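Local coordinates for protein short chain dehydrogenase (Rhodopseudomonas palustris, PDB 3H7A) that probably catalyses NAD(P)(H)-dependent oxidation or reduction of a substrate not yet identified, as a Rossmann-fold enzyme of the short-chain dehydrogenase/reductase family, at residues B[100-104]-B[105-109]; B[42-45]-B[46-49]; B[172-176]-B[177-181]; B[69-72]-B[73-77]. One frame throughout, in Å; residues are numbered along the deposited sequence. Where two conformers were deposited one is given.

Contact 1 of 4, residues B[100-104]-B[105-109]; sequences LETTD and RVFRK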
loop_
_atom_site.group_PDB
_atom_site.type_symbol
_atom_site.label_atom_id
_atom_site.label_comp_id
_atom_site.label_asym_id
_atom_site.label_seq_id
_atom_site.Cartn_x
_atom_site.Cartn_y
_atom_site.Cartn_z
ATOM N N LEU B 100 -23.747 -12.120 -4.963
ATOM C CA LEU B 100 -24.773 -12.875 -5.691
ATOM C C LEU B 100 -25.862 -11.972 -6.284
ATOM O O LEU B 100 -26.604 -12.389 -7.158
ATOM C CB LEU B 100 -25.373 -13.979 -4.803
ATOM C CG LEU B 100 -24.380 -15.040 -4.316
ATOM C CD1 LEU B 100 -25.082 -16.242 -3.662
ATOM C CD2 LEU B 100 -23.497 -15.502 -5.457
ATOM N N GLU B 101 -25.923 -10.724 -5.826
ATOM C CA GLU B 101 -26.897 -9.765 -6.314
ATOM C C GLU B 101 -26.237 -8.731 -7.209
ATOM O O GLU B 101 -26.835 -7.701 -7.532
ATOM C CB GLU B 101 -27.589 -9.079 -5.142
ATOM C CG GLU B 101 -28.368 -10.054 -4.252
ATOM C CD GLU B 101 -28.863 -9.409 -2.970
ATOM O OE1 GLU B 101 -29.128 -8.188 -2.982
ATOM O OE2 GLU B 101 -28.981 -10.122 -1.945
ATOM N N THR B 102 -25.007 -9.006 -7.632
ATOM C CA THR B 102 -24.320 -8.081 -8.532
ATOM C C THR B 102 -24.505 -8.667 -9.928
ATOM O O THR B 102 -23.899 -9.674 -10.274
ATOM C CB THR B 102 -22.807 -7.903 -8.141
ATOM O OG1 THR B 102 -22.690 -7.427 -6.787
ATOM C CG2 THR B 102 -22.103 -6.943 -9.070
ATOM N N THR B 103 -25.362 -8.034 -10.715
ATOM C CA THR B 103 -25.813 -8.584 -11.995
ATOM C C THR B 103 -24.748 -8.360 -13.065
ATOM O O THR B 103 -23.822 -7.562 -12.867
ATOM C CB THR B 103 -27.154 -7.961 -12.423
ATOM O OG1 THR B 103 -26.996 -6.546 -12.573
ATOM C CG2 THR B 103 -28.258 -8.227 -11.361
ATOM N N ASP B 104 -24.845 -9.113 -14.163
ATOM C CA ASP B 104 -24.022 -8.882 -15.348
ATOM C C ASP B 104 -24.132 -7.432 -15.806
ATOM O O ASP B 104 -23.125 -6.779 -16.065
ATOM C CB ASP B 104 -24.442 -9.821 -16.483
ATOM C CG ASP B 104 -24.266 -11.282 -16.127
ATOM O OD1 ASP B 104 -23.640 -11.556 -15.089
ATOM O OD2 ASP B 104 -24.740 -12.164 -16.884
ATOM N N ARG B 105 -25.358 -6.931 -15.874
ATOM C CA ARG B 105 -25.619 -5.546 -16.264
ATOM C C ARG B 105 -24.919 -4.523 -15.367
ATOM O O ARG B 105 -24.228 -3.641 -15.875
ATOM C CB ARG B 105 -27.126 -5.262 -16.293
ATOM C CG ARG B 105 -27.459 -3.950 -16.935
ATOM C CD ARG B 105 -28.912 -3.579 -16.768
ATOM N NE ARG B 105 -29.007 -2.142 -16.553
ATOM C CZ ARG B 105 -29.225 -1.242 -17.506
ATOM N NH1 ARG B 105 -29.269 0.046 -17.189
ATOM N NH2 ARG B 105 -29.411 -1.627 -18.765
ATOM N N VAL B 106 -25.137 -4.608 -14.051
ATOM C CA VAL B 106 -24.528 -3.671 -13.096
ATOM C C VAL B 106 -22.993 -3.642 -13.187
ATOM O O VAL B 106 -22.408 -2.568 -13.288
ATOM C CB VAL B 106 -25.027 -3.939 -11.646
ATOM C CG1 VAL B 106 -24.086 -3.342 -10.589
ATOM C CG2 VAL B 106 -26.443 -3.381 -11.489
ATOM N N PHE B 107 -22.361 -4.813 -13.201
ATOM C CA PHE B 107 -20.907 -4.905 -13.303
ATOM C C PHE B 107 -20.375 -4.270 -14.606
ATOM O O PHE B 107 -19.438 -3.469 -14.545
ATOM C CB PHE B 107 -20.430 -6.357 -13.141
ATOM C CG PHE B 107 -18.926 -6.499 -12.862
ATOM C CD1 PHE B 107 -18.436 -6.505 -11.551
ATOM C CD2 PHE B 107 -18.008 -6.646 -13.912
ATOM C CE1 PHE B 107 -17.048 -6.630 -11.274
ATOM C CE2 PHE B 107 -16.639 -6.791 -13.660
ATOM C CZ PHE B 107 -16.153 -6.763 -12.340
ATOM N N ARG B 108 -20.970 -4.616 -15.757
ATOM C CA ARG B 108 -20.564 -4.053 -17.061
ATOM C C ARG B 108 -20.760 -2.535 -17.124
ATOM O O ARG B 108 -19.862 -1.809 -17.572
ATOM C CB ARG B 108 -21.358 -4.699 -18.201
ATOM C CG ARG B 108 -20.516 -5.282 -19.336
ATOM C CD ARG B 108 -20.109 -4.297 -20.433
ATOM N NE ARG B 108 -19.166 -4.938 -21.361
ATOM C CZ ARG B 108 -18.595 -4.351 -22.410
ATOM N NH1 ARG B 108 -17.746 -5.039 -23.168
ATOM N NH2 ARG B 108 -18.863 -3.085 -22.702
ATOM N N LYS B 109 -21.941 -2.070 -16.697
ATOM C CA LYS B 109 -22.331 -0.639 -16.718
ATOM C C LYS B 109 -21.436 0.216 -15.836
ATOM O O LYS B 109 -21.046 1.323 -16.236
ATOM C CB LYS B 109 -23.793 -0.440 -16.277
ATOM C CG LYS B 109 -24.377 0.995 -16.435
ATOM C CD LYS B 109 -25.785 1.173 -15.775
ATOM C CE LYS B 109 -25.775 2.000 -14.455
ATOM N NZ LYS B 109 -25.477 1.245 -13.180
#

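Contact 2 of 4, residues B[42-45]-B[46-49]; sequences EKLA and PLVA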
loop_
_atom_site.group_PDB
_atom_site.type_symbol
_atom_site.label_atom_id
_atom_site.label_comp_id
_atom_site.label_asym_id
_atom_site.label_seq_id
_atom_site.Cartn_x
_atom_site.Cartn_y
_atom_site.Cartn_z
ATOM N N GLU B 42 -28.888 20.076 -20.946
ATOM C CA GLU B 42 -29.821 21.148 -20.623
ATOM C C GLU B 42 -29.854 21.452 -19.119
ATOM O O GLU B 42 -30.100 22.588 -18.728
ATOM C CB GLU B 42 -31.216 20.828 -21.164
ATOM C CG GLU B 42 -31.296 20.893 -22.701
ATOM C CD GLU B 42 -32.612 20.364 -23.277
ATOM O OE1 GLU B 42 -32.970 20.771 -24.407
ATOM O OE2 GLU B 42 -33.286 19.541 -22.609
ATOM N N LYS B 43 -29.570 20.448 -18.287
ATOM C CA LYS B 43 -29.436 20.639 -16.832
ATOM C C LYS B 43 -28.199 21.452 -16.409
ATOM O O LYS B 43 -28.089 21.862 -15.256
ATOM C CB LYS B 43 -29.469 19.294 -16.102
ATOM C CG LYS B 43 -30.853 18.858 -15.635
ATOM C CD LYS B 43 -30.804 17.457 -15.021
ATOM C CE LYS B 43 -31.588 17.375 -13.706
ATOM N NZ LYS B 43 -33.059 17.344 -13.924
ATOM N N LEU B 44 -27.286 21.701 -17.348
ATOM C CA LEU B 44 -26.142 22.588 -17.108
ATOM C C LEU B 44 -26.488 24.066 -17.211
ATOM O O LEU B 44 -25.644 24.907 -16.916
ATOM C CB LEU B 44 -24.988 22.280 -18.072
ATOM C CG LEU B 44 -24.307 20.921 -17.941
ATOM C CD1 LEU B 44 -23.595 20.490 -19.216
ATOM C CD2 LEU B 44 -23.364 20.917 -16.748
ATOM N N ALA B 45 -27.709 24.382 -17.641
ATOM C CA ALA B 45 -28.133 25.782 -17.823
ATOM C C ALA B 45 -27.981 26.695 -16.592
ATOM O O ALA B 45 -27.508 27.817 -16.745
ATOM C CB ALA B 45 -29.553 25.868 -18.411
ATOM N N PRO B 46 -28.372 26.232 -15.378
ATOM C CA PRO B 46 -28.017 27.057 -14.214
ATOM C C PRO B 46 -26.510 27.325 -14.051
ATOM O O PRO B 46 -26.131 28.466 -13.762
ATOM C CB PRO B 46 -28.561 26.242 -13.033
ATOM C CG PRO B 46 -29.680 25.459 -13.618
ATOM C CD PRO B 46 -29.165 25.057 -14.963
ATOM N N LEU B 47 -25.675 26.300 -14.256
ATOM C CA LEU B 47 -24.216 26.428 -14.139
ATOM C C LEU B 47 -23.648 27.433 -15.139
ATOM O O LEU B 47 -22.816 28.274 -14.778
ATOM C CB LEU B 47 -23.520 25.063 -14.288
ATOM C CG LEU B 47 -21.983 25.013 -14.205
ATOM C CD1 LEU B 47 -21.464 25.556 -12.876
ATOM C CD2 LEU B 47 -21.449 23.604 -14.477
ATOM N N VAL B 48 -24.103 27.344 -16.387
ATOM C CA VAL B 48 -23.668 28.262 -17.437
ATOM C C VAL B 48 -24.047 29.699 -17.086
ATOM O O VAL B 48 -23.207 30.588 -17.164
ATOM C CB VAL B 48 -24.228 27.855 -18.815
ATOM C CG1 VAL B 48 -23.855 28.866 -19.878
ATOM C CG2 VAL B 48 -23.700 26.491 -19.207
ATOM N N ALA B 49 -25.294 29.898 -16.656
ATOM C CA ALA B 49 -25.792 31.213 -16.239
ATOM C C ALA B 49 -24.949 31.817 -15.121
ATOM O O ALA B 49 -24.558 32.972 -15.207
ATOM C CB ALA B 49 -27.249 31.121 -15.817
#

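Contact 3 of 4, residues B[172-176]-B[177-181]; sequences ELMPK and NIHVA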
loop_
_atom_site.group_PDB
_atom_site.type_symbol
_atom_site.label_atom_id
_atom_site.label_comp_id
_atom_site.label_asym_id
_atom_site.label_seq_id
_atom_site.Cartn_x
_atom_site.Cartn_y
_atom_site.Cartn_z
ATOM N N GLU B 172 4.137 6.760 -18.251
ATOM C CA GLU B 172 4.450 7.071 -19.655
ATOM C C GLU B 172 4.544 8.571 -19.988
ATOM O O GLU B 172 5.422 8.987 -20.748
ATOM C CB GLU B 172 3.446 6.397 -20.597
ATOM C CG GLU B 172 3.924 6.311 -22.052
ATOM C CD GLU B 172 2.853 5.868 -23.062
ATOM O OE1 GLU B 172 1.901 5.148 -22.684
ATOM O OE2 GLU B 172 2.982 6.238 -24.257
ATOM N N LEU B 173 3.652 9.374 -19.413
ATOM C CA LEU B 173 3.443 10.747 -19.888
ATOM C C LEU B 173 3.998 11.842 -18.994
ATOM O O LEU B 173 4.209 12.955 -19.469
ATOM C CB LEU B 173 1.955 11.005 -20.184
ATOM C CG LEU B 173 1.201 9.979 -21.048
ATOM C CD1 LEU B 173 -0.297 10.229 -20.984
ATOM C CD2 LEU B 173 1.676 9.936 -22.493
ATOM N N MET B 174 4.230 11.554 -17.713
ATOM C CA MET B 174 4.885 12.541 -16.854
ATOM C C MET B 174 6.266 12.979 -17.400
ATOM O O MET B 174 6.527 14.189 -17.445
ATOM C CB MET B 174 4.901 12.131 -15.366
ATOM C CG MET B 174 3.594 12.488 -14.608
ATOM S SD MET B 174 3.684 11.917 -12.916
ATOM C CE MET B 174 2.590 13.053 -12.091
ATOM N N PRO B 175 7.123 12.031 -17.884
ATOM C CA PRO B 175 8.346 12.536 -18.546
ATOM C C PRO B 175 8.116 13.266 -19.875
ATOM O O PRO B 175 9.061 13.842 -20.416
ATOM C CB PRO B 175 9.163 11.260 -18.811
ATOM C CG PRO B 175 8.566 10.219 -17.919
ATOM C CD PRO B 175 7.118 10.551 -17.865
ATOM N N LYS B 176 6.885 13.235 -20.385
ATOM C CA LYS B 176 6.532 13.875 -21.652
ATOM C C LYS B 176 5.691 15.124 -21.414
ATOM O O LYS B 176 4.966 15.568 -22.306
ATOM C CB LYS B 176 5.780 12.902 -22.564
ATOM C CG LYS B 176 6.578 11.675 -22.961
ATOM C CD LYS B 176 5.989 11.006 -24.185
ATOM C CE LYS B 176 6.736 9.725 -24.511
ATOM N NZ LYS B 176 6.329 8.619 -23.601
ATOM N N ASN B 177 5.791 15.666 -20.195
ATOM C CA ASN B 177 5.217 16.963 -19.779
ATOM C C ASN B 177 3.706 16.971 -19.552
ATOM O O ASN B 177 3.052 18.029 -19.560
ATOM C CB ASN B 177 5.694 18.107 -20.710
ATOM C CG ASN B 177 5.603 19.481 -20.066
ATOM O OD1 ASN B 177 5.791 19.637 -18.863
ATOM N ND2 ASN B 177 5.308 20.485 -20.875
ATOM N N ILE B 178 3.153 15.791 -19.315
ATOM C CA ILE B 178 1.760 15.699 -18.892
ATOM C C ILE B 178 1.650 15.294 -17.424
ATOM O O ILE B 178 2.057 14.209 -17.038
ATOM C CB ILE B 178 0.955 14.745 -19.797
ATOM C CG1 ILE B 178 1.328 15.014 -21.267
ATOM C CG2 ILE B 178 -0.530 14.843 -19.475
ATOM C CD1 ILE B 178 0.220 15.162 -22.199
ATOM N N HIS B 179 1.085 16.176 -16.610
ATOM C CA HIS B 179 0.827 15.879 -15.222
ATOM C C HIS B 179 -0.454 15.060 -15.109
ATOM O O HIS B 179 -1.560 15.615 -15.044
ATOM C CB HIS B 179 0.688 17.181 -14.426
ATOM C CG HIS B 179 0.536 16.997 -12.944
ATOM N ND1 HIS B 179 0.451 18.064 -12.076
ATOM C CD2 HIS B 179 0.460 15.882 -12.175
ATOM C CE1 HIS B 179 0.317 17.617 -10.841
ATOM N NE2 HIS B 179 0.315 16.296 -10.873
ATOM N N VAL B 180 -0.300 13.742 -15.061
ATOM C CA VAL B 180 -1.433 12.860 -14.788
ATOM C C VAL B 180 -1.564 12.775 -13.274
ATOM O O VAL B 180 -0.564 12.599 -12.580
ATOM C CB VAL B 180 -1.227 11.444 -15.390
ATOM C CG1 VAL B 180 -2.470 10.589 -15.226
ATOM C CG2 VAL B 180 -0.865 11.538 -16.858
ATOM N N ALA B 181 -2.781 12.934 -12.753
ATOM C CA ALA B 181 -2.992 12.810 -11.318
ATOM C C ALA B 181 -4.287 12.081 -10.979
ATOM O O ALA B 181 -5.195 11.941 -11.822
ATOM C CB ALA B 181 -2.921 14.182 -10.602
#

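Contact 4 of 4, residues B[69-72]-B[73-77]; sequences DEVT and AFLNA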
loop_
_atom_site.group_PDB
_atom_site.type_symbol
_atom_site.label_atom_id
_atom_site.label_comp_id
_atom_site.label_asym_id
_atom_site.label_seq_id
_atom_site.Cartn_x
_atom_site.Cartn_y
_atom_site.Cartn_z
ATOM N N ASP B 69 -17.282 7.484 -28.824
ATOM C CA ASP B 69 -17.382 8.390 -29.957
ATOM C C ASP B 69 -17.764 9.777 -29.473
ATOM O O ASP B 69 -17.254 10.770 -29.977
ATOM C CB ASP B 69 -18.394 7.857 -30.973
ATOM C CG ASP B 69 -17.961 6.529 -31.586
ATOM O OD1 ASP B 69 -16.746 6.335 -31.824
ATOM O OD2 ASP B 69 -18.843 5.674 -31.827
ATOM N N GLU B 70 -18.651 9.825 -28.481
ATOM C CA GLU B 70 -19.054 11.062 -27.831
ATOM C C GLU B 70 -17.922 11.683 -27.009
ATOM O O GLU B 70 -17.764 12.905 -27.009
ATOM C CB GLU B 70 -20.269 10.825 -26.933
ATOM C CG GLU B 70 -21.588 10.625 -27.669
ATOM C CD GLU B 70 -22.798 10.563 -26.717
ATOM O OE1 GLU B 70 -22.906 11.410 -25.801
ATOM O OE2 GLU B 70 -23.651 9.668 -26.897
ATOM N N VAL B 71 -17.150 10.855 -26.299
ATOM C CA VAL B 71 -15.992 11.345 -25.525
ATOM C C VAL B 71 -14.969 11.968 -26.461
ATOM O O VAL B 71 -14.497 13.073 -26.220
ATOM C CB VAL B 71 -15.310 10.214 -24.676
ATOM C CG1 VAL B 71 -13.949 10.653 -24.143
ATOM C CG2 VAL B 71 -16.190 9.820 -23.524
ATOM N N THR B 72 -14.653 11.253 -27.537
ATOM C CA THR B 72 -13.700 11.718 -28.533
ATOM C C THR B 72 -14.174 13.031 -29.179
ATOM O O THR B 72 -13.380 13.957 -29.369
ATOM C CB THR B 72 -13.451 10.605 -29.563
ATOM O OG1 THR B 72 -13.161 9.393 -28.855
ATOM C CG2 THR B 72 -12.277 10.922 -30.490
ATOM N N ALA B 73 -15.466 13.126 -29.477
ATOM C CA ALA B 73 -16.014 14.313 -30.127
ATOM C C ALA B 73 -16.048 15.489 -29.175
ATOM O O ALA B 73 -15.791 16.611 -29.588
ATOM C CB ALA B 73 -17.413 14.040 -30.698
ATOM N N PHE B 74 -16.359 15.222 -27.908
ATOM C CA PHE B 74 -16.315 16.238 -26.844
ATOM C C PHE B 74 -14.906 16.860 -26.663
ATOM O O PHE B 74 -14.757 18.086 -26.550
ATOM C CB PHE B 74 -16.832 15.600 -25.541
ATOM C CG PHE B 74 -16.859 16.522 -24.343
ATOM C CD1 PHE B 74 -17.968 17.337 -24.094
ATOM C CD2 PHE B 74 -15.806 16.528 -23.421
ATOM C CE1 PHE B 74 -18.006 18.156 -22.975
ATOM C CE2 PHE B 74 -15.835 17.354 -22.304
ATOM C CZ PHE B 74 -16.938 18.165 -22.076
ATOM N N LEU B 75 -13.880 16.009 -26.659
ATOM C CA LEU B 75 -12.506 16.451 -26.455
ATOM C C LEU B 75 -11.923 17.133 -27.678
ATOM O O LEU B 75 -11.243 18.154 -27.548
ATOM C CB LEU B 75 -11.624 15.278 -26.008
ATOM C CG LEU B 75 -11.964 14.715 -24.621
ATOM C CD1 LEU B 75 -11.208 13.439 -24.330
ATOM C CD2 LEU B 75 -11.705 15.747 -23.553
ATOM N N ASN B 76 -12.183 16.565 -28.858
ATOM C CA ASN B 76 -11.823 17.197 -30.123
ATOM C C ASN B 76 -12.452 18.587 -30.260
ATOM O O ASN B 76 -11.779 19.529 -30.683
ATOM C CB ASN B 76 -12.254 16.330 -31.302
ATOM C CG ASN B 76 -11.319 15.170 -31.554
ATOM O OD1 ASN B 76 -10.198 15.131 -31.048
ATOM N ND2 ASN B 76 -11.780 14.208 -32.352
ATOM N N ALA B 77 -13.730 18.706 -29.893
ATOM C CA ALA B 77 -14.440 19.993 -29.866
ATOM C C ALA B 77 -13.783 20.995 -28.927
ATOM O O ALA B 77 -13.616 22.165 -29.294
ATOM C CB ALA B 77 -15.902 19.793 -29.494
#

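Contact 1 of 4, residues B[100-104]-B[105-109]
T103 and V106 meet where a loop turns into a helix; the threonine hydroxyl supplies a capping bond here, and backbone carbonyls accept two more. V106 N donates to T103 OG1 over 3.1 Å, with the N-H pointing almost straight at the oxygen (166°). The hydroxyl can take this bond because chi1 of 61° tucks OG1 in between the backbone N and the carbonyl carbon, facing the first turn. The valine's CG2 rests on the same oxygen, 3.4 Å from T103 OG1, the two side chains crossing at a slant. T103 also offers its carbonyl: F107 N reaches T103 O at 3.1 Å. One residue further on, R108 N bonds to D104 O, and the regular helical pattern is under way.

This is a classic N-cap, at the head of helix 104-132. In short-chain dehydrogenases the helix at this place in the fold commonly builds the dimer interface, and here the second subunit lies close by: D104 forms a salt bridge with R123 of that subunit, and the F107 ring stacks on its F119.

The apolar contacts are looser. T102 CG2 sits at the edge of the F107 ring, near its plane, and is 4.4 Å from both F107 CB and V106 CG1, while T102 OG1 turns back to bond P98 O.

Contact 2 of 4, residues B[42-45]-B[46-49]
The pyrrolidine ring of P46, puckered C-gamma exo, meets the preceding turn through its CD atom, which lies 3.4 Å from K43 O and 3.6 Å from A45 CB; the flat groups around it are the peptide units. Of these, the L44 carbonyl receives V48 N over 2.9 Å nearly along the C=O axis, whereas A49 N comes to A45 O at 3.0 Å from a position tilted 25° from the carbonyl plane. Both bonds are close to straight at the hydrogen.

These are the opening i to i+4 bonds of helix 45-53. N-H groups in the first turn of a helix have no i-4 carbonyl of that helix to bond, so a proline there, which lacks the N-H, costs no helical bond. The helix follows strand 33-38 and leads on to strand 57-62, a beta-alpha-beta crossover of the Rossmann fold.

On the inner side, L44 and L47 lie alongside each other and point the same way, their CD2 methyls 4.0 Å apart. The two reach this common side by different torsions: L44 CG stands beside its backbone N (chi1 -66°), L47 CG opposite its own (chi1 179°). L44 goes on to A60 of strand 57-62, and L47 to A21 and A24 of helix 18-29. V48 CG2 packs 3.4 Å from L44 O, and V48 also touches I58.

Contact 3 of 4, residues B[172-176]-B[177-181]
A Schellman motif ends helix 153-173 and turns the chain into strand 178-185, with L173 and M174 meeting N177 and I178 across the turn. N177 is the C-prime residue, with a positive phi of 75°. I178 N bonds to L173 O at 3.0 Å and N177 N to M174 O at 3.2 Å; both donors stand above the carbonyl planes, N177 N the further (64°). L173 O also accepts from K176 N, and its two donors arrive from opposite faces of its plane. Within the turn L173 CB packs 3.9 Å from I178 CB, and M174 CA gives a CA-H...O contact to I178 O.

The M174 chain is extended beyond CG and runs alongside H179, bringing CE obliquely to H179 CD2 at 3.5 Å; the ring is also bonded to T235 and K136 and stacked on W234. An alanine in place of M174 would lack this methyl and would probably leave a gap beside H179 and toward Y243 of the third subunit.

The same CE lies 3.2 Å from V180 O, a buried carbonyl with no hydrogen-bond partner in the model. Being attached to sulfur, the methyl is probably slightly positive, which would offer that oxygen modest electrostatic compensation.

Contact 4 of 4, residues B[69-72]-B[73-77]
With chi1 at -50°, T72 holds CG2 opposite its backbone N and on the side of N76, whose own CG lies beside its N (chi1 -78°) and folds back toward the earlier turn. The two side chains then run side by side, T72 CG2 3.8 Å from N76 ND2. The same torsion of T72 leaves OG1 directed back along the helix, where it bonds to E68 O.

T72 O points at the face of the N76 carboxamide, 3.2 Å from N76 CG. N76 ND2 is also near that oxygen, but its N-H bonds lie in the amide plane and the angle is too poor for a hydrogen bond. T72 O is taken instead by N76 N, at 2.9 Å and 166°. At the far end of the amide, OD1 accepts from R127 of helix 104-132. A leucine in place of N76 would probably leave the guanidinium of R127 without this acceptor and less firmly held.

A second pair, one step round the helix, is apolar. V71 and L75 point the same way, and V71 CG1 touches L75 CD1 at 3.9 Å; L75 CG also rests 3.4 Å from V71 O, beside the bond that L75 N makes to it. F74 leaves the contact and packs on A11 and I13, while its N bonds to E70 O at 2.9 Å. E70 itself turns away to D64.

Successive i to i+4 backbone bonds mark the body of an alpha-helix; with V71, F74 and L75 buried and D69 and A73 exposed, helix 68-81 is amphipathic, lying over the parallel sheet of the Rossmann fold and beside helix 104-132.

In the fold
The four contacts follow one another along the chain in the order 2, 4, 1, 3, each a local step in the alternation of strands and helices that builds the Rossmann fold. Contacts 2 and 4 are the nearest neighbours, their centres 20 Å apart and their nearest atoms about 7 Å, on the helices before and after strand 57-62. Helix 104-132 joins the other three: contact 1 starts it, while contacts 3 and 4 pack on its later turns. Contacts 1 and 3 both reach the second subunit although their centres are 34 Å apart. Contacts 2 and 3 lie on opposite sides of the chain's centre, their centres 32 Å apart.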